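PDB 4MH6: putative type III secretion protein YscO from Vibrio parahaemolyticus, which is of uncharacterised function but probably serves the bacterial type III secretion apparatus as a long helical coiled-coil protein. Local coordinates for residues Ala52-Glu57 against Lys118-Gln123; Glu77-Lys82 against Glu94-Glu99. All coordinates share one frame; numbering follows the deposited sequence.

Both contacts join the same two elements, helix 18-84 and helix 90-167, which run antiparallel as one long hairpin. Contact 1 lies near the middle of the rod, its centre about 10 Å from the centre of the chain, whereas contact 2 sits close to the turn, about 46 Å from that centre; the centres of the two are about 36 Å apart. In sequence, the segments of contact 2 lie between those of contact 1. The chemistry changes with place: 52-57 against 118-123 is partly buried and apolar, with one buried leucine, while 77-82 against 94-99 is a surface contact that adds an arginine-glutamate salt bridge to its leucine.

Contact 1: Ala52-Glu57 against Lys118-Gln123; sequences ANVAAE and KVTLEQ
Thr120 is the first residue of 118-123 to touch the other helix, and it does so through its methyl group: CG2 lies 3.9 Å from Val54 CG1 and 4.1 Å from Val54 CG2. With CG2 set anti to the backbone N, the methyl faces the valine, and the two short side chains stand roughly perpendicular. The hydroxyl OG1 takes no part across the interface; it hydrogen-bonds to the carbonyl oxygen of Glu116, one turn earlier in its own helix. Leu121 follows, the buried residue of the group. Its CB packs 3.9 Å from Val54 CG1, so a single valine methyl touches both Thr120 and Leu121. Farther out along the leucine, CD1 comes to 4.3 Å from Ala55 N, over the backbone of the facing helix, and the side chains of Val54 and Leu121 run alongside each other, pointing opposite ways. Val51 and Leu58 also lie against Leu121, while Val54 also touches Val117 and Glu124, continuing the seam along the rod. The helix axes approach to 9.3 Å at an angle of 163°, a nearly antiparallel pairing. With only carbon groups meeting between side chains here and the threonine hydroxyl bonded within its own helix, this part of the hairpin is probably held mainly by burial of apolar groups.

Contact 2: Glu77-Lys82 against Glu94-Glu99; sequences ERRFAK and ETLRQE
Arg79 reaches across from 77-82 to meet both Leu96 and Glu99, first with its aliphatic stem and then with its charged end. From CB, which points toward the facing helix, the chain continues to CG, 4.0 Å from Leu96 CD2. The other leucine methyl, CD1, lies 4.0 Å from the carbonyl oxygen O of Arg79, so the branched end of Leu96 rests against both stem and backbone of the arginine. The chain is extended from CG to NE, which carries the guanidinium past the leucine to Glu99. On the way CD lies 3.6 Å from Glu99 OE1 and also touches Glu99 CB, just before the polar group. NE then donates a hydrogen bond to Glu99 OE1 at 2.9 Å, part of a salt bridge, with an N-H...O angle of 159°. The acceptor lies at the guanidinium edge, near its plane, but NE meets OE1 from above the carboxylate plane, the two flat groups being turned 70° apart. The link across the helices is one N-H bond, not the two-pronged pairing of coplanar groups. At the tip, NH1 forms a second salt bridge to Glu75 OE2 in its own helix, so the guanidinium has one carboxylate partner on each helix, which probably favours its charged form and limits its rotation. Lys82 adds the flank of its extended chain, CD lying 4.5 Å from Leu96 CD1. Leucine packing bordered by charged side chains whose aliphatic stems help cover it, between helices at 169°, is consistent with the predicted coiled coil, here an antiparallel two-helix hairpin near its turn.

Contact 1: Ala52-Glu57 against Lys118-Gln123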
loop_
_atom_site.group_PDB
_atom_site.type_symbol
_atom_site.label_atom_id
_atom_site.label_comp_id
_atom_site.label_asym_id
_atom_site.label_seq_id
_atom_site.Cartn_x
_atom_site.Cartn_y
_atom_site.Cartn_z
ATOM N N ALA A 52 -6.087 3.436 -3.882
ATOM C CA ALA A 52 -7.053 4.327 -4.503
ATOM C C ALA A 52 -6.949 4.290 -6.012
ATOM O O ALA A 52 -7.942 4.351 -6.740
ATOM C CB ALA A 52 -6.819 5.751 -4.018
ATOM N N ASN A 53 -5.733 4.194 -6.499
ATOM C CA ASN A 53 -5.553 4.175 -7.918
ATOM C C ASN A 53 -6.129 2.911 -8.567
ATOM O O ASN A 53 -6.719 2.963 -9.651
ATOM C CB ASN A 53 -4.093 4.233 -8.214
ATOM C CG ASN A 53 -3.844 4.420 -9.649
ATOM O OD1 ASN A 53 -4.306 5.401 -10.221
ATOM N ND2 ASN A 53 -3.122 3.492 -10.264
ATOM N N VAL A 54 -5.934 1.766 -7.907
ATOM C CA VAL A 54 -6.447 0.504 -8.426
ATOM C C VAL A 54 -7.964 0.461 -8.326
ATOM O O VAL A 54 -8.636 -0.072 -9.224
ATOM C CB VAL A 54 -5.838 -0.690 -7.708
ATOM C CG1 VAL A 54 -6.426 -1.984 -8.248
ATOM C CG2 VAL A 54 -4.333 -0.695 -7.911
ATOM N N ALA A 55 -8.505 1.027 -7.251
ATOM C CA ALA A 55 -9.950 1.073 -7.070
ATOM C C ALA A 55 -10.596 1.853 -8.207
ATOM O O ALA A 55 -11.673 1.501 -8.672
ATOM C CB ALA A 55 -10.296 1.710 -5.734
ATOM N N ALA A 56 -9.928 2.916 -8.651
ATOM C CA ALA A 56 -10.443 3.745 -9.736
ATOM C C ALA A 56 -10.440 2.936 -11.005
ATOM O O ALA A 56 -11.359 3.023 -11.787
ATOM C CB ALA A 56 -9.603 5.001 -9.906
ATOM N N GLU A 57 -9.380 2.165 -11.210
ATOM C CA GLU A 57 -9.270 1.298 -12.379
ATOM C C GLU A 57 -10.341 0.216 -12.380
ATOM O O GLU A 57 -10.866 -0.156 -13.439
ATOM C CB GLU A 57 -7.875 0.677 -12.463
ATOM C CG GLU A 57 -6.858 1.580 -13.138
ATOM C CD GLU A 57 -7.181 1.813 -14.623
ATOM O OE1 GLU A 57 -6.641 2.802 -15.176
ATOM O OE2 GLU A 57 -7.978 1.021 -15.244
ATOM N N LYS A 118 -9.634 -6.863 -9.520
ATOM C CA LYS A 118 -10.088 -7.152 -8.153
ATOM C C LYS A 118 -9.017 -7.862 -7.348
ATOM O O LYS A 118 -8.852 -7.585 -6.174
ATOM C CB LYS A 118 -11.339 -7.998 -8.128
ATOM C CG LYS A 118 -12.577 -7.234 -8.439
ATOM C CD LYS A 118 -13.784 -8.126 -8.351
ATOM C CE LYS A 118 -15.021 -7.290 -8.582
ATOM N NZ LYS A 118 -16.196 -8.139 -8.858
ATOM N N VAL A 119 -8.308 -8.789 -7.973
ATOM C CA VAL A 119 -7.241 -9.500 -7.281
ATOM C C VAL A 119 -6.141 -8.495 -6.924
ATOM O O VAL A 119 -5.558 -8.527 -5.838
ATOM C CB VAL A 119 -6.649 -10.640 -8.160
ATOM C CG1 VAL A 119 -5.418 -11.253 -7.523
ATOM C CG2 VAL A 119 -7.669 -11.719 -8.390
ATOM N N THR A 120 -5.874 -7.598 -7.860
ATOM C CA THR A 120 -4.843 -6.618 -7.693
ATOM C C THR A 120 -5.170 -5.746 -6.514
ATOM O O THR A 120 -4.298 -5.397 -5.732
ATOM C CB THR A 120 -4.697 -5.777 -8.969
ATOM O OG1 THR A 120 -4.220 -6.620 -10.022
ATOM C CG2 THR A 120 -3.696 -4.667 -8.777
ATOM N N LEU A 121 -6.443 -5.421 -6.374
ATOM C CA LEU A 121 -6.882 -4.581 -5.303
ATOM C C LEU A 121 -6.766 -5.287 -3.958
ATOM O O LEU A 121 -6.343 -4.659 -2.985
ATOM C CB LEU A 121 -8.305 -4.110 -5.589
ATOM C CG LEU A 121 -9.005 -3.199 -4.575
ATOM C CD1 LEU A 121 -8.164 -1.979 -4.200
ATOM C CD2 LEU A 121 -10.361 -2.795 -5.138
ATOM N N GLU A 122 -7.107 -6.576 -3.864
ATOM C CA GLU A 122 -6.973 -7.216 -2.555
ATOM C C GLU A 122 -5.489 -7.383 -2.218
ATOM O O GLU A 122 -5.096 -7.360 -1.034
ATOM C CB GLU A 122 -7.729 -8.523 -2.412
ATOM C CG GLU A 122 -7.237 -9.646 -3.281
ATOM C CD GLU A 122 -7.660 -11.030 -2.763
ATOM O OE1 GLU A 122 -7.463 -11.299 -1.539
ATOM O OE2 GLU A 122 -8.137 -11.861 -3.594
ATOM N N GLN A 123 -4.667 -7.523 -3.252
ATOM C CA GLN A 123 -3.228 -7.601 -3.049
ATOM C C GLN A 123 -2.633 -6.266 -2.576
ATOM O O GLN A 123 -1.730 -6.249 -1.712
ATOM C CB GLN A 123 -2.534 -8.065 -4.316
ATOM C CG GLN A 123 -2.704 -9.555 -4.560
ATOM C CD GLN A 123 -2.109 -10.014 -5.869
ATOM O OE1 GLN A 123 -2.223 -9.341 -6.892
ATOM N NE2 GLN A 123 -1.515 -11.189 -5.858
#

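Contact 2: Glu77-Lys82 against Glu94-Glu99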
loop_
_atom_site.group_PDB
_atom_site.type_symbol
_atom_site.label_atom_id
_atom_site.label_comp_id
_atom_site.label_asym_id
_atom_site.label_seq_id
_atom_site.Cartn_x
_atom_site.Cartn_y
_atom_site.Cartn_z
ATOM N N GLU A 77 -28.490 -11.015 -30.539
ATOM C CA GLU A 77 -29.870 -11.284 -30.934
ATOM C C GLU A 77 -30.161 -10.833 -32.369
ATOM O O GLU A 77 -30.963 -11.442 -33.079
ATOM C CB GLU A 77 -30.833 -10.620 -29.965
ATOM C CG GLU A 77 -30.740 -11.203 -28.560
ATOM C CD GLU A 77 -31.640 -10.507 -27.558
ATOM O OE1 GLU A 77 -31.487 -10.778 -26.348
ATOM O OE2 GLU A 77 -32.492 -9.686 -27.980
ATOM N N ARG A 78 -29.526 -9.744 -32.780
ATOM C CA ARG A 78 -29.669 -9.242 -34.138
ATOM C C ARG A 78 -29.165 -10.272 -35.137
ATOM O O ARG A 78 -29.767 -10.505 -36.181
ATOM C CB ARG A 78 -28.892 -7.941 -34.269
ATOM C CG ARG A 78 -29.628 -6.773 -33.635
ATOM C CD ARG A 78 -28.724 -5.595 -33.364
ATOM N NE ARG A 78 -27.928 -5.218 -34.529
ATOM C CZ ARG A 78 -28.346 -4.435 -35.510
ATOM N NH1 ARG A 78 -29.573 -3.938 -35.509
ATOM N NH2 ARG A 78 -27.523 -4.153 -36.496
ATOM N N ARG A 79 -28.067 -10.913 -34.788
ATOM C CA ARG A 79 -27.472 -11.903 -35.654
ATOM C C ARG A 79 -28.236 -13.212 -35.675
ATOM O O ARG A 79 -28.276 -13.883 -36.702
ATOM C CB ARG A 79 -26.007 -12.078 -35.291
ATOM C CG ARG A 79 -25.217 -10.869 -35.733
ATOM C CD ARG A 79 -23.816 -10.890 -35.181
ATOM N NE ARG A 79 -23.038 -9.759 -35.693
ATOM C CZ ARG A 79 -23.161 -8.508 -35.262
ATOM N NH1 ARG A 79 -24.062 -8.188 -34.329
ATOM N NH2 ARG A 79 -22.401 -7.563 -35.788
ATOM N N PHE A 80 -28.832 -13.596 -34.557
ATOM C CA PHE A 80 -29.623 -14.805 -34.580
ATOM C C PHE A 80 -30.893 -14.572 -35.412
ATOM O O PHE A 80 -31.358 -15.464 -36.114
ATOM C CB PHE A 80 -30.018 -15.249 -33.181
ATOM C CG PHE A 80 -28.891 -15.818 -32.372
ATOM C CD1 PHE A 80 -28.187 -16.928 -32.825
ATOM C CD2 PHE A 80 -28.605 -15.321 -31.099
ATOM C CE1 PHE A 80 -27.172 -17.478 -32.064
ATOM C CE2 PHE A 80 -27.596 -15.882 -30.337
ATOM C CZ PHE A 80 -26.879 -16.955 -30.818
ATOM N N ALA A 81 -31.442 -13.362 -35.306
ATOM C CA ALA A 81 -32.658 -12.966 -36.014
ATOM C C ALA A 81 -32.413 -12.937 -37.516
ATOM O O ALA A 81 -33.193 -13.487 -38.290
ATOM C CB ALA A 81 -33.135 -11.603 -35.525
ATOM N N LYS A 82 -31.326 -12.298 -37.932
ATOM C CA LYS A 82 -30.998 -12.235 -39.352
ATOM C C LYS A 82 -30.930 -13.653 -39.894
ATOM O O LYS A 82 -31.573 -13.977 -40.883
ATOM C CB LYS A 82 -29.666 -11.513 -39.572
ATOM C CG LYS A 82 -29.307 -11.323 -41.031
ATOM C CD LYS A 82 -28.072 -10.461 -41.168
ATOM C CE LYS A 82 -27.674 -10.290 -42.623
ATOM N NZ LYS A 82 -26.424 -9.487 -42.763
ATOM N N GLU A 94 -22.361 -19.097 -40.830
ATOM C CA GLU A 94 -21.189 -19.326 -39.993
ATOM C C GLU A 94 -20.351 -18.069 -39.773
ATOM O O GLU A 94 -19.598 -17.997 -38.807
ATOM C CB GLU A 94 -20.376 -20.494 -40.527
ATOM C CG GLU A 94 -21.078 -21.815 -40.286
ATOM C CD GLU A 94 -20.377 -22.947 -40.966
ATOM O OE1 GLU A 94 -19.697 -22.666 -41.962
ATOM O OE2 GLU A 94 -20.508 -24.118 -40.529
ATOM N N THR A 95 -20.484 -17.087 -40.657
ATOM C CA THR A 95 -19.782 -15.819 -40.474
ATOM C C THR A 95 -20.495 -15.077 -39.335
ATOM O O THR A 95 -19.879 -14.346 -38.567
ATOM C CB THR A 95 -19.783 -14.962 -41.750
ATOM O OG1 THR A 95 -19.230 -15.722 -42.823
ATOM C CG2 THR A 95 -18.955 -13.704 -41.567
ATOM N N LEU A 96 -21.807 -15.269 -39.248
ATOM C CA LEU A 96 -22.597 -14.675 -38.184
ATOM C C LEU A 96 -22.245 -15.356 -36.854
ATOM O O LEU A 96 -22.130 -14.680 -35.828
ATOM C CB LEU A 96 -24.097 -14.790 -38.468
ATOM C CG LEU A 96 -24.621 -13.949 -39.647
ATOM C CD1 LEU A 96 -26.076 -14.285 -39.990
ATOM C CD2 LEU A 96 -24.460 -12.456 -39.370
ATOM N N ARG A 97 -22.075 -16.683 -36.869
ATOM C CA ARG A 97 -21.708 -17.394 -35.647
ATOM C C ARG A 97 -20.308 -16.999 -35.164
ATOM O O ARG A 97 -20.034 -17.026 -33.962
ATOM C CB ARG A 97 -21.758 -18.909 -35.818
ATOM C CG ARG A 97 -23.132 -19.526 -36.024
ATOM C CD ARG A 97 -23.021 -21.012 -35.747
ATOM N NE ARG A 97 -24.227 -21.760 -36.074
ATOM C CZ ARG A 97 -24.438 -22.397 -37.229
ATOM N NH1 ARG A 97 -25.573 -23.063 -37.416
ATOM N NH2 ARG A 97 -23.523 -22.385 -38.199
ATOM N N GLN A 98 -19.413 -16.660 -36.085
ATOM C CA GLN A 98 -18.096 -16.240 -35.654
ATOM C C GLN A 98 -18.161 -14.832 -35.079
ATOM O O GLN A 98 -17.433 -14.496 -34.145
ATOM C CB GLN A 98 -17.054 -16.295 -36.770
ATOM C CG GLN A 98 -15.703 -15.879 -36.212
ATOM C CD GLN A 98 -14.520 -16.184 -37.087
ATOM O OE1 GLN A 98 -13.376 -16.104 -36.619
ATOM N NE2 GLN A 98 -14.764 -16.542 -38.350
ATOM N N GLU A 99 -19.011 -13.995 -35.661
ATOM C CA GLU A 99 -19.156 -12.631 -35.166
ATOM C C GLU A 99 -19.638 -12.666 -33.731
ATOM O O GLU A 99 -19.165 -11.897 -32.906
ATOM C CB GLU A 99 -20.091 -11.811 -36.045
ATOM C CG GLU A 99 -19.440 -11.381 -37.338
ATOM C CD GLU A 99 -20.377 -10.612 -38.244
ATOM O OE1 GLU A 99 -21.606 -10.686 -38.039
ATOM O OE2 GLU A 99 -19.885 -9.942 -39.180
#